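Local coordinates for periplasmic binding protein/LacI transcriptional regulator (Burkholderia graminis C4D1M, PDB 5HQJ) that probably serves as the periplasmic sugar-binding component of an ABC transporter, holding D-arabinose in the cleft between its two lobes, at residues K111-D116 with M126-N131; I34-V39 with S91-K96; S97-M102 with S119-R124; Y115-P120 with A162-E167. One frame throughout, in Å; residues are numbered along the deposited sequence.

Contact 2 comes first along the chain: residues 34-39, just after strand 30-34, meet residues 91-96, just after strand 87-90, and so close a long loop before any other contact opens. Contact 3 then starts at 97-102, at the head of helix 99-106, and closes on 119-124. Contact 1 opens inside that span, at strand 111-115, and ends beyond it at 126-131, so contacts 1 and 3 cross. Contact 4 leaves from the same place as contact 1, sharing Tyr115 and Asp116, but reaches helix 163-176 in the other lobe. Contacts 1, 2 and 3 thus tie together the first lobe, contact 4 joins the lobes, and contacts 1, 2 and 4 all touch the arabinose.

Contact 1. Residues K111-D116 with M126-N131; sequences KVLTYD and MYIGTN. With 64K (alpha-D-arabinopyranose), chain B.
Tyr127 presents the edge of its ring to Thr114 on the adjoining parallel strand and to Asp116 just past its end, with Thr114 OG1 near the ring plane, 3.7 Å from Tyr127 CD1. That hydroxyl's main partner is Asp118. With CG anti to the backbone N (chi1 164°), the Tyr127 ring runs past Asp116 until its OH donates to Thr130 O at 2.7 Å, on a lone pair in the carbonyl plane. Gly129 suits its place because the tyrosine hydroxyl sits where a side chain would begin.

On the face of Tyr115 and Ile128 the contacts across the strands are apolar. Leu113 CD1 slants across Ile128 CD1 at 4.1 Å, and Leu113 CB packs on CG of Met126, a selenomethionine, at 3.9 Å. Beta-branched Ile128 and Thr114 fit the extended backbone, where Thr114 N bonds to Met126 O (3.0 Å), Ile128 N to Thr114 O, and Asp116 N to Ile128 O (2.9 Å).

This last bond holds Asp116 just past the strand. Its carboxylate takes two arabinose hydroxyls, O2 on OD1 and O1 on OD2, each at 2.6 Å, a double grip that fixes its rotation, with Ser91 OG, also on OD2, adding to this.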
# COMPACT_ATOMS: atom_id res chain seq x y z
N LYS A 111 20.57 10.62 -3.92
CA LYS A 111 19.38 11.12 -3.24
C LYS A 111 18.43 9.97 -3.04
O LYS A 111 18.22 9.17 -3.95
CB LYS A 111 18.71 12.22 -4.05
CG LYS A 111 19.65 13.29 -4.52
CD LYS A 111 20.30 14.00 -3.34
CE LYS A 111 21.37 14.97 -3.78
NZ LYS A 111 22.44 15.08 -2.76
N VAL A 112 17.87 9.88 -1.84
CA VAL A 112 17.06 8.74 -1.48
C VAL A 112 15.78 9.21 -0.83
O VAL A 112 15.80 10.03 0.08
CB VAL A 112 17.82 7.78 -0.54
CG1 VAL A 112 16.94 6.62 -0.14
CG2 VAL A 112 19.10 7.28 -1.23
N LEU A 113 14.66 8.67 -1.30
CA LEU A 113 13.40 8.90 -0.64
C LEU A 113 12.55 7.64 -0.67
O LEU A 113 12.83 6.68 -1.41
CB LEU A 113 12.66 10.07 -1.29
CG LEU A 113 12.17 9.98 -2.74
CD1 LEU A 113 10.86 9.18 -2.87
CD2 LEU A 113 11.96 11.38 -3.35
N THR A 114 11.50 7.64 0.15
CA THR A 114 10.56 6.53 0.16
C THR A 114 9.20 6.95 -0.33
O THR A 114 8.89 8.15 -0.34
CB THR A 114 10.44 5.93 1.56
OG1 THR A 114 10.08 6.95 2.50
CG2 THR A 114 11.78 5.33 1.96
N TYR A 115 8.41 5.96 -0.77
CA TYR A 115 7.01 6.17 -1.19
C TYR A 115 6.23 4.92 -0.78
O TYR A 115 6.80 3.84 -0.65
CB TYR A 115 6.91 6.47 -2.71
CG TYR A 115 7.12 5.26 -3.58
CD1 TYR A 115 8.41 4.78 -3.81
CD2 TYR A 115 6.06 4.55 -4.09
CE1 TYR A 115 8.63 3.65 -4.55
CE2 TYR A 115 6.26 3.39 -4.84
CZ TYR A 115 7.56 2.95 -5.06
OH TYR A 115 7.81 1.81 -5.77
N ASP A 116 4.94 5.12 -0.50
CA ASP A 116 3.99 4.06 -0.18
C ASP A 116 4.20 3.43 1.19
O ASP A 116 3.28 3.40 2.00
CB ASP A 116 4.03 2.98 -1.27
CG ASP A 116 3.17 1.80 -0.93
OD1 ASP A 116 1.98 1.99 -0.62
OD2 ASP A 116 3.73 0.70 -0.95
N MSE A 126 12.65 12.12 2.50
CA MSE A 126 11.23 12.35 2.63
C MSE A 126 10.44 11.10 2.26
O MSE A 126 10.97 10.21 1.59
CB MSE A 126 10.80 13.52 1.75
CG MSE A 126 10.94 13.25 0.28
SE MSE A 126 10.54 14.80 -0.86
CE MSE A 126 8.59 14.66 -0.87
N TYR A 127 9.20 11.07 2.74
CA TYR A 127 8.21 10.05 2.45
C TYR A 127 7.03 10.62 1.68
O TYR A 127 6.43 11.63 2.08
CB TYR A 127 7.72 9.41 3.76
CG TYR A 127 6.43 8.60 3.64
CD1 TYR A 127 6.44 7.32 3.11
CD2 TYR A 127 5.22 9.11 4.07
CE1 TYR A 127 5.26 6.60 3.00
CE2 TYR A 127 4.05 8.40 3.95
CZ TYR A 127 4.08 7.13 3.43
OH TYR A 127 2.92 6.40 3.33
N ILE A 128 6.71 9.96 0.58
CA ILE A 128 5.55 10.26 -0.20
C ILE A 128 4.54 9.12 -0.12
O ILE A 128 4.77 8.04 -0.65
CB ILE A 128 5.92 10.48 -1.68
CG1 ILE A 128 6.98 11.59 -1.77
CG2 ILE A 128 4.69 10.77 -2.53
CD1 ILE A 128 7.63 11.68 -3.14
N GLY A 129 3.40 9.36 0.50
CA GLY A 129 2.42 8.31 0.55
C GLY A 129 1.19 8.61 1.37
O GLY A 129 0.92 9.76 1.75
N THR A 130 0.42 7.56 1.61
CA THR A 130 -0.80 7.62 2.40
C THR A 130 -0.46 7.85 3.86
O THR A 130 0.60 7.44 4.35
CB THR A 130 -1.59 6.31 2.23
OG1 THR A 130 -1.86 6.18 0.84
CG2 THR A 130 -2.86 6.31 3.00
N ASN A 131 -1.38 8.52 4.56
CA ASN A 131 -1.36 8.56 6.02
C ASN A 131 -2.06 7.31 6.47
O ASN A 131 -3.28 7.26 6.50
CB ASN A 131 -2.06 9.80 6.57
CG ASN A 131 -1.99 9.88 8.09
OD1 ASN A 131 -1.73 8.87 8.78
ND2 ASN A 131 -2.21 11.07 8.62
O2 64K B . 0.01 0.38 0.00
C2 64K B . 0.07 -1.09 -0.10
C3 64K B . -1.07 -1.52 -0.97
O3 64K B . -2.27 -1.43 -0.23
C4 64K B . -0.95 -2.98 -1.40
O4 64K B . -1.12 -3.88 -0.29
C5 64K B . 0.38 -3.22 -1.96
O5 64K B . 1.37 -2.97 -0.93
C1 64K B . 1.38 -1.50 -0.71
O1 64K B . 2.39 -1.20 0.18
O HOH W 1 0.95 4.52 1.43

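Contact 2. Residues I34-V39 with S91-K96; sequences IPKVAV and SVNEPK. With 64K (alpha-D-arabinopyranose), chain B.
The parallel sheet of the first lobe, built on alternating strands and helices as in other periplasmic binding proteins, carries part of the sugar site on loops at the C-terminal ends of its strands. Two of these loops meet where Lys36 lies against Ser91 and Asn93. At the base, Ser91 N donates to Ile34 O at 3.0 Å in a nearly straight bond (173°), continuing the pairing of strands 30-34 and 87-90 by one step. Pro35 follows, its ring packed on Phe42 and Tyr115.

Lys36 is the long residue that spans the contact. Its CG is anti to the carbonyl carbon (chi1 -78°), and the rest of the chain is extended, so the methylenes pass obliquely over the Asn93 amide on their way to the pocket. Lys36 CD comes within 3.3 Å of Asn93 OD1, while Lys36 CG rests 3.5 Å from Ser91 OG. Asparagine suits this place because its other amide atom can donate: Asn93 ND2 bonds to Lys36 O at 2.8 Å, with that oxygen close to the amide plane, and so fixes the loop that bears the lysine. Serine is small enough to sit beneath the chain, and its OG bonds to Asp116.

The ammonium group bonds to Asn164 and makes a weak bond from Lys36 NZ to arabinose O1 at 3.2 Å. It also donates to a water, 3.0 Å from NZ, which spends both protons on Asn93, giving one to Asn93 O at 2.7 Å and one to Asn93 OD1 at 2.9 Å.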
# COMPACT_ATOMS: atom_id res chain seq x y z
N ILE A 34 11.78 1.44 -6.93
CA ILE A 34 11.72 0.06 -6.43
C ILE A 34 10.40 -0.19 -5.75
O ILE A 34 10.11 0.46 -4.73
CB ILE A 34 12.86 -0.22 -5.39
CG1 ILE A 34 14.22 0.16 -5.98
CG2 ILE A 34 12.84 -1.69 -4.90
CD1 ILE A 34 15.36 0.20 -4.97
N PRO A 35 9.59 -1.11 -6.30
CA PRO A 35 8.40 -1.52 -5.56
C PRO A 35 8.73 -2.53 -4.47
O PRO A 35 9.89 -2.94 -4.37
CB PRO A 35 7.53 -2.15 -6.65
CG PRO A 35 8.54 -2.80 -7.54
CD PRO A 35 9.64 -1.79 -7.62
N LYS A 36 7.72 -2.96 -3.72
CA LYS A 36 7.94 -4.01 -2.73
C LYS A 36 8.25 -5.32 -3.46
O LYS A 36 8.98 -6.17 -2.95
CB LYS A 36 6.73 -4.19 -1.81
CG LYS A 36 6.60 -3.11 -0.69
CD LYS A 36 5.40 -3.40 0.23
CE LYS A 36 5.18 -2.33 1.30
NZ LYS A 36 4.16 -2.75 2.29
N VAL A 37 7.67 -5.46 -4.65
CA VAL A 37 7.81 -6.66 -5.50
C VAL A 37 6.90 -6.45 -6.70
O VAL A 37 6.11 -5.52 -6.71
CB VAL A 37 7.37 -7.97 -4.81
CG1 VAL A 37 8.55 -8.77 -4.20
CG2 VAL A 37 6.22 -7.73 -3.80
N ALA A 38 6.99 -7.34 -7.69
CA ALA A 38 6.07 -7.30 -8.82
C ALA A 38 4.69 -7.76 -8.44
O ALA A 38 4.30 -8.88 -8.77
CB ALA A 38 6.59 -8.16 -9.96
N VAL A 39 3.95 -6.90 -7.76
CA VAL A 39 2.54 -7.13 -7.43
C VAL A 39 1.67 -5.99 -8.00
O VAL A 39 2.15 -4.89 -8.25
CB VAL A 39 2.34 -7.22 -5.91
CG1 VAL A 39 3.00 -8.47 -5.36
CG2 VAL A 39 2.91 -6.02 -5.24
N SER A 91 9.71 1.76 -2.09
CA SER A 91 8.71 1.28 -1.14
C SER A 91 9.27 0.08 -0.35
O SER A 91 9.62 -0.96 -0.95
CB SER A 91 7.44 0.87 -1.90
OG SER A 91 6.48 0.39 -1.00
N VAL A 92 9.35 0.21 0.97
CA VAL A 92 10.09 -0.74 1.83
C VAL A 92 9.23 -1.84 2.44
O VAL A 92 8.21 -1.59 3.06
CB VAL A 92 10.77 0.03 2.97
CG1 VAL A 92 11.61 -0.89 3.80
CG2 VAL A 92 11.62 1.14 2.40
N ASN A 93 9.67 -3.09 2.26
CA ASN A 93 8.93 -4.20 2.82
C ASN A 93 9.06 -4.29 4.34
O ASN A 93 8.08 -4.51 5.04
CB ASN A 93 9.37 -5.51 2.18
CG ASN A 93 8.57 -5.85 0.92
OD1 ASN A 93 7.33 -5.95 0.95
ND2 ASN A 93 9.27 -6.05 -0.15
N GLU A 94 10.27 -4.08 4.82
CA GLU A 94 10.57 -4.10 6.26
C GLU A 94 11.64 -3.04 6.58
O GLU A 94 12.75 -3.08 6.05
CB GLU A 94 11.00 -5.52 6.66
CG GLU A 94 10.94 -5.80 8.17
CD GLU A 94 12.02 -5.06 8.92
OE1 GLU A 94 11.71 -4.48 9.98
OE2 GLU A 94 13.16 -5.05 8.41
N PRO A 95 11.30 -2.06 7.45
CA PRO A 95 12.06 -0.80 7.55
C PRO A 95 13.46 -0.95 8.11
O PRO A 95 14.37 -0.26 7.65
CB PRO A 95 11.20 0.06 8.50
CG PRO A 95 10.40 -0.89 9.25
CD PRO A 95 10.14 -2.06 8.35
N LYS A 96 13.64 -1.83 9.09
CA LYS A 96 14.93 -1.92 9.75
C LYS A 96 15.94 -2.52 8.77
O LYS A 96 17.06 -2.05 8.69
CB LYS A 96 14.86 -2.76 11.06
CG LYS A 96 13.99 -2.14 12.19
CD LYS A 96 12.51 -2.51 12.02
CE LYS A 96 11.57 -1.85 13.03
NZ LYS A 96 10.13 -2.15 12.72
O2 64K B . 0.01 0.38 0.00
C2 64K B . 0.07 -1.09 -0.10
C3 64K B . -1.07 -1.52 -0.97
O3 64K B . -2.27 -1.43 -0.23
C4 64K B . -0.95 -2.98 -1.40
O4 64K B . -1.12 -3.88 -0.29
C5 64K B . 0.38 -3.22 -1.96
O5 64K B . 1.37 -2.97 -0.93
C1 64K B . 1.38 -1.50 -0.71
O1 64K B . 2.39 -1.20 0.18
O HOH W 2 6.03 -4.88 3.29

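Contact 3. Residues S97-M102 with S119-R124; sequences SVESVM and SPKSGR
Van der Waals packing joins Met102, a selenomethionine, to Ser122 in this contact between the first turn of helix 99-106 and a loop. The chain of Met102 bends at its third torsion (chi3 67°), which curls the methyl group over the serine: SE lies 3.6 Å from Ser122 CB, and CE lies 3.4 Å from Ser122 OG and 4.0 Å from Arg124 CB. Nearby, Val98 CG1 packs against Ser119 OG at 3.8 Å.

Of the charged residues, Glu99 and Lys121 run side by side, pointing the same way. The carboxylate meets a methylene, with Glu99 OE2 3.4 Å from Lys121 CB, while the twice-bent lysine chain carries its ammonium elsewhere.

Hydrogen bonds shape the loop itself. Ser119 to Ser122 is a type I turn, and Ser119 O accepts both Ser122 N (3.2 Å) and Ser122 OG (2.7 Å). Serine suits the turn's end because its short hydroxyl folds back to that carbonyl.

Ser119 OG bonds to Pro95 O, and Arg124 forms a salt bridge with Asp118. Met102 also packs on Val112 and Thr114 of strand 111-115, whereas Val98 and Val101 lean on helix 71-82.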
# COMPACT_ATOMS: atom_id res chain seq x y z
N SER A 97 15.51 -3.52 8.00
CA SER A 97 16.40 -4.23 7.09
C SER A 97 17.27 -3.32 6.22
O SER A 97 18.42 -3.63 5.90
CB SER A 97 15.57 -5.14 6.17
OG SER A 97 14.91 -6.16 6.89
N VAL A 98 16.70 -2.20 5.80
CA VAL A 98 17.28 -1.43 4.71
C VAL A 98 17.95 -0.13 5.20
O VAL A 98 18.53 0.62 4.40
CB VAL A 98 16.16 -1.15 3.68
CG1 VAL A 98 15.18 -0.11 4.20
CG2 VAL A 98 16.76 -0.80 2.34
N GLU A 99 17.91 0.12 6.51
CA GLU A 99 18.43 1.38 7.04
C GLU A 99 19.91 1.59 6.71
O GLU A 99 20.32 2.70 6.36
CB GLU A 99 18.26 1.45 8.57
CG GLU A 99 16.83 1.32 9.05
CD GLU A 99 16.70 1.52 10.54
OE1 GLU A 99 17.74 1.73 11.20
OE2 GLU A 99 15.56 1.46 11.06
N SER A 100 20.71 0.54 6.83
CA SER A 100 22.15 0.68 6.71
C SER A 100 22.63 1.01 5.29
O SER A 100 23.45 1.90 5.10
CB SER A 100 22.83 -0.61 7.20
OG SER A 100 21.87 -1.46 7.83
N VAL A 101 22.12 0.29 4.30
CA VAL A 101 22.56 0.51 2.92
C VAL A 101 22.01 1.83 2.37
O VAL A 101 22.63 2.46 1.51
CB VAL A 101 22.15 -0.67 2.01
CG1 VAL A 101 20.62 -0.76 1.87
CG2 VAL A 101 22.83 -0.56 0.64
N MSE A 102 20.87 2.27 2.86
CA MSE A 102 20.31 3.54 2.40
C MSE A 102 21.13 4.73 2.87
O MSE A 102 21.26 5.72 2.16
CB MSE A 102 18.85 3.67 2.84
CG MSE A 102 17.93 2.74 2.05
SE MSE A 102 16.06 2.76 2.55
CE MSE A 102 15.67 4.59 1.97
N SER A 119 10.57 3.76 5.54
CA SER A 119 11.59 3.35 6.52
C SER A 119 12.13 4.61 7.21
O SER A 119 13.08 5.22 6.74
CB SER A 119 12.74 2.58 5.87
OG SER A 119 13.80 2.36 6.80
N PRO A 120 11.50 5.02 8.33
CA PRO A 120 11.76 6.34 8.92
C PRO A 120 13.19 6.61 9.42
O PRO A 120 13.54 7.78 9.53
CB PRO A 120 10.79 6.39 10.10
CG PRO A 120 10.31 4.99 10.30
CD PRO A 120 10.35 4.36 8.96
N LYS A 121 13.98 5.57 9.69
CA LYS A 121 15.32 5.77 10.24
C LYS A 121 16.44 5.52 9.22
O LYS A 121 17.62 5.46 9.58
CB LYS A 121 15.51 4.86 11.45
CG LYS A 121 14.52 5.12 12.58
CD LYS A 121 14.78 6.46 13.24
CE LYS A 121 14.04 6.59 14.57
NZ LYS A 121 12.59 6.86 14.39
N SER A 122 16.08 5.38 7.95
CA SER A 122 17.05 5.18 6.87
C SER A 122 17.81 6.44 6.45
O SER A 122 18.78 6.38 5.69
CB SER A 122 16.33 4.62 5.64
OG SER A 122 15.30 5.50 5.23
N GLY A 123 17.35 7.59 6.93
CA GLY A 123 17.94 8.86 6.55
C GLY A 123 17.38 9.38 5.24
O GLY A 123 17.89 10.35 4.68
N ARG A 124 16.34 8.72 4.76
CA ARG A 124 15.71 9.14 3.51
C ARG A 124 15.26 10.60 3.65
O ARG A 124 14.95 11.05 4.75
CB ARG A 124 14.53 8.22 3.15
CG ARG A 124 13.19 8.54 3.80
CD ARG A 124 13.16 8.40 5.33
NE ARG A 124 11.80 8.63 5.79
CZ ARG A 124 11.26 9.82 6.02
NH1 ARG A 124 11.97 10.94 5.87
NH2 ARG A 124 9.99 9.91 6.41

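Contact 4. Residues Y115-P120 with A162-E167; sequences YDSDSP and AVNLNE. With 64K (alpha-D-arabinopyranose), chain B.
Arabinose O1 is the meeting point of Asp116 and Asn164: it gives its proton to the aspartate and accepts one from Asn164 ND2 at 2.8 Å, in a nearly straight bond (163°), while Lys36 adds a weak third bond. Asn164 ND2 also makes a weak, bent bond of 3.3 Å to Asp116 O, so one amide nitrogen faces both the sugar and the loop that holds it.

The amide is put there by a first torsion that sets CG between the backbone N and the carbonyl carbon (chi1 55°), an uncommon choice in a helix but one available in its first turn. Asn164 OD1 accepts from Lys36 NZ, which fixes the sense of the amide and makes asparagine, with a donor and an acceptor side by side, apt here. Asp116 stands at the centre of a gamma turn closed by Ser117 N to Tyr115 O at 2.7 Å.

Further out, a water joins the two parts: Ser117 OG donates to it at 2.8 Å and Val163 N at 3.2 Å, and it donates to Asp118 O at 3.1 Å. Val163 CB approaches that same Asp118 O at 4.2 Å.

Loop and helix belong to different lobes, so these links probably form only when the cleft is closed, as it is here round the sugar. The nearby ammonium of Lys36 would probably favour the negative charge of Asp116.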
# COMPACT_ATOMS: atom_id res chain seq x y z
N TYR A 115 8.41 5.96 -0.77
CA TYR A 115 7.01 6.17 -1.19
C TYR A 115 6.23 4.92 -0.78
O TYR A 115 6.80 3.84 -0.65
CB TYR A 115 6.91 6.47 -2.71
CG TYR A 115 7.12 5.26 -3.58
CD1 TYR A 115 8.41 4.78 -3.81
CD2 TYR A 115 6.06 4.55 -4.09
CE1 TYR A 115 8.63 3.65 -4.55
CE2 TYR A 115 6.26 3.39 -4.84
CZ TYR A 115 7.56 2.95 -5.06
OH TYR A 115 7.81 1.81 -5.77
N ASP A 116 4.94 5.12 -0.50
CA ASP A 116 3.99 4.06 -0.18
C ASP A 116 4.20 3.43 1.19
O ASP A 116 3.28 3.40 2.00
CB ASP A 116 4.03 2.98 -1.27
CG ASP A 116 3.17 1.80 -0.93
OD1 ASP A 116 1.98 1.99 -0.62
OD2 ASP A 116 3.73 0.70 -0.95
N SER A 117 5.40 2.88 1.40
CA SER A 117 5.78 2.24 2.67
C SER A 117 7.16 2.72 3.12
O SER A 117 8.20 2.48 2.49
CB SER A 117 5.75 0.71 2.58
OG SER A 117 5.49 0.17 3.90
N ASP A 118 7.14 3.44 4.23
CA ASP A 118 8.32 4.16 4.73
C ASP A 118 9.32 3.29 5.51
O ASP A 118 8.97 2.21 6.00
CB ASP A 118 7.86 5.32 5.62
CG ASP A 118 8.94 6.38 5.80
OD1 ASP A 118 9.98 6.30 5.14
OD2 ASP A 118 8.73 7.32 6.61
N SER A 119 10.57 3.76 5.54
CA SER A 119 11.59 3.35 6.52
C SER A 119 12.13 4.61 7.21
O SER A 119 13.08 5.22 6.74
CB SER A 119 12.74 2.58 5.87
OG SER A 119 13.80 2.36 6.80
N PRO A 120 11.50 5.02 8.33
CA PRO A 120 11.76 6.34 8.92
C PRO A 120 13.19 6.61 9.42
O PRO A 120 13.54 7.78 9.53
CB PRO A 120 10.79 6.39 10.10
CG PRO A 120 10.31 4.99 10.30
CD PRO A 120 10.35 4.36 8.96
N ALA A 162 5.22 -5.17 7.36
CA ALA A 162 4.98 -3.94 6.63
C ALA A 162 4.46 -2.81 7.52
O ALA A 162 3.40 -2.93 8.14
CB ALA A 162 4.01 -4.20 5.49
N VAL A 163 5.20 -1.70 7.55
CA VAL A 163 4.81 -0.55 8.36
C VAL A 163 3.48 0.04 7.95
O VAL A 163 2.68 0.41 8.82
CB VAL A 163 5.88 0.56 8.30
CG1 VAL A 163 5.29 1.94 8.62
CG2 VAL A 163 6.99 0.24 9.26
N ASN A 164 3.21 0.18 6.66
CA ASN A 164 2.04 0.90 6.26
C ASN A 164 0.86 0.02 6.66
O ASN A 164 -0.14 0.54 7.11
CB ASN A 164 2.06 1.29 4.77
CG ASN A 164 2.25 0.12 3.80
OD1 ASN A 164 2.62 -0.99 4.18
ND2 ASN A 164 2.02 0.39 2.51
N LEU A 165 1.00 -1.30 6.50
CA LEU A 165 -0.10 -2.22 6.79
C LEU A 165 -0.34 -2.26 8.26
O LEU A 165 -1.47 -2.20 8.71
CB LEU A 165 0.20 -3.61 6.28
CG LEU A 165 0.37 -3.75 4.78
CD1 LEU A 165 0.41 -5.21 4.44
CD2 LEU A 165 -0.73 -3.01 3.98
N ASN A 166 0.73 -2.28 9.05
CA ASN A 166 0.54 -2.30 10.49
C ASN A 166 -0.04 -1.00 11.04
O ASN A 166 -0.83 -1.02 11.96
CB ASN A 166 1.85 -2.64 11.22
CG ASN A 166 2.27 -4.06 10.99
OD1 ASN A 166 1.45 -4.92 10.68
ND2 ASN A 166 3.55 -4.33 11.17
N GLU A 167 0.30 0.13 10.43
CA GLU A 167 -0.33 1.37 10.77
C GLU A 167 -1.82 1.37 10.46
O GLU A 167 -2.61 1.89 11.22
CB GLU A 167 0.37 2.51 10.05
CG GLU A 167 1.75 2.75 10.67
CD GLU A 167 2.62 3.71 9.88
OE1 GLU A 167 2.36 3.88 8.68
OE2 GLU A 167 3.56 4.28 10.46
O2 64K B . 0.01 0.38 0.00
C2 64K B . 0.07 -1.09 -0.10
C3 64K B . -1.07 -1.52 -0.97
O3 64K B . -2.27 -1.43 -0.23
C4 64K B . -0.95 -2.98 -1.40
O4 64K B . -1.12 -3.88 -0.29
C5 64K B . 0.38 -3.22 -1.96
O5 64K B . 1.37 -2.97 -0.93
C1 64K B . 1.38 -1.50 -0.71
O1 64K B . 2.39 -1.20 0.18
O HOH W 3 7.56 -0.55 5.67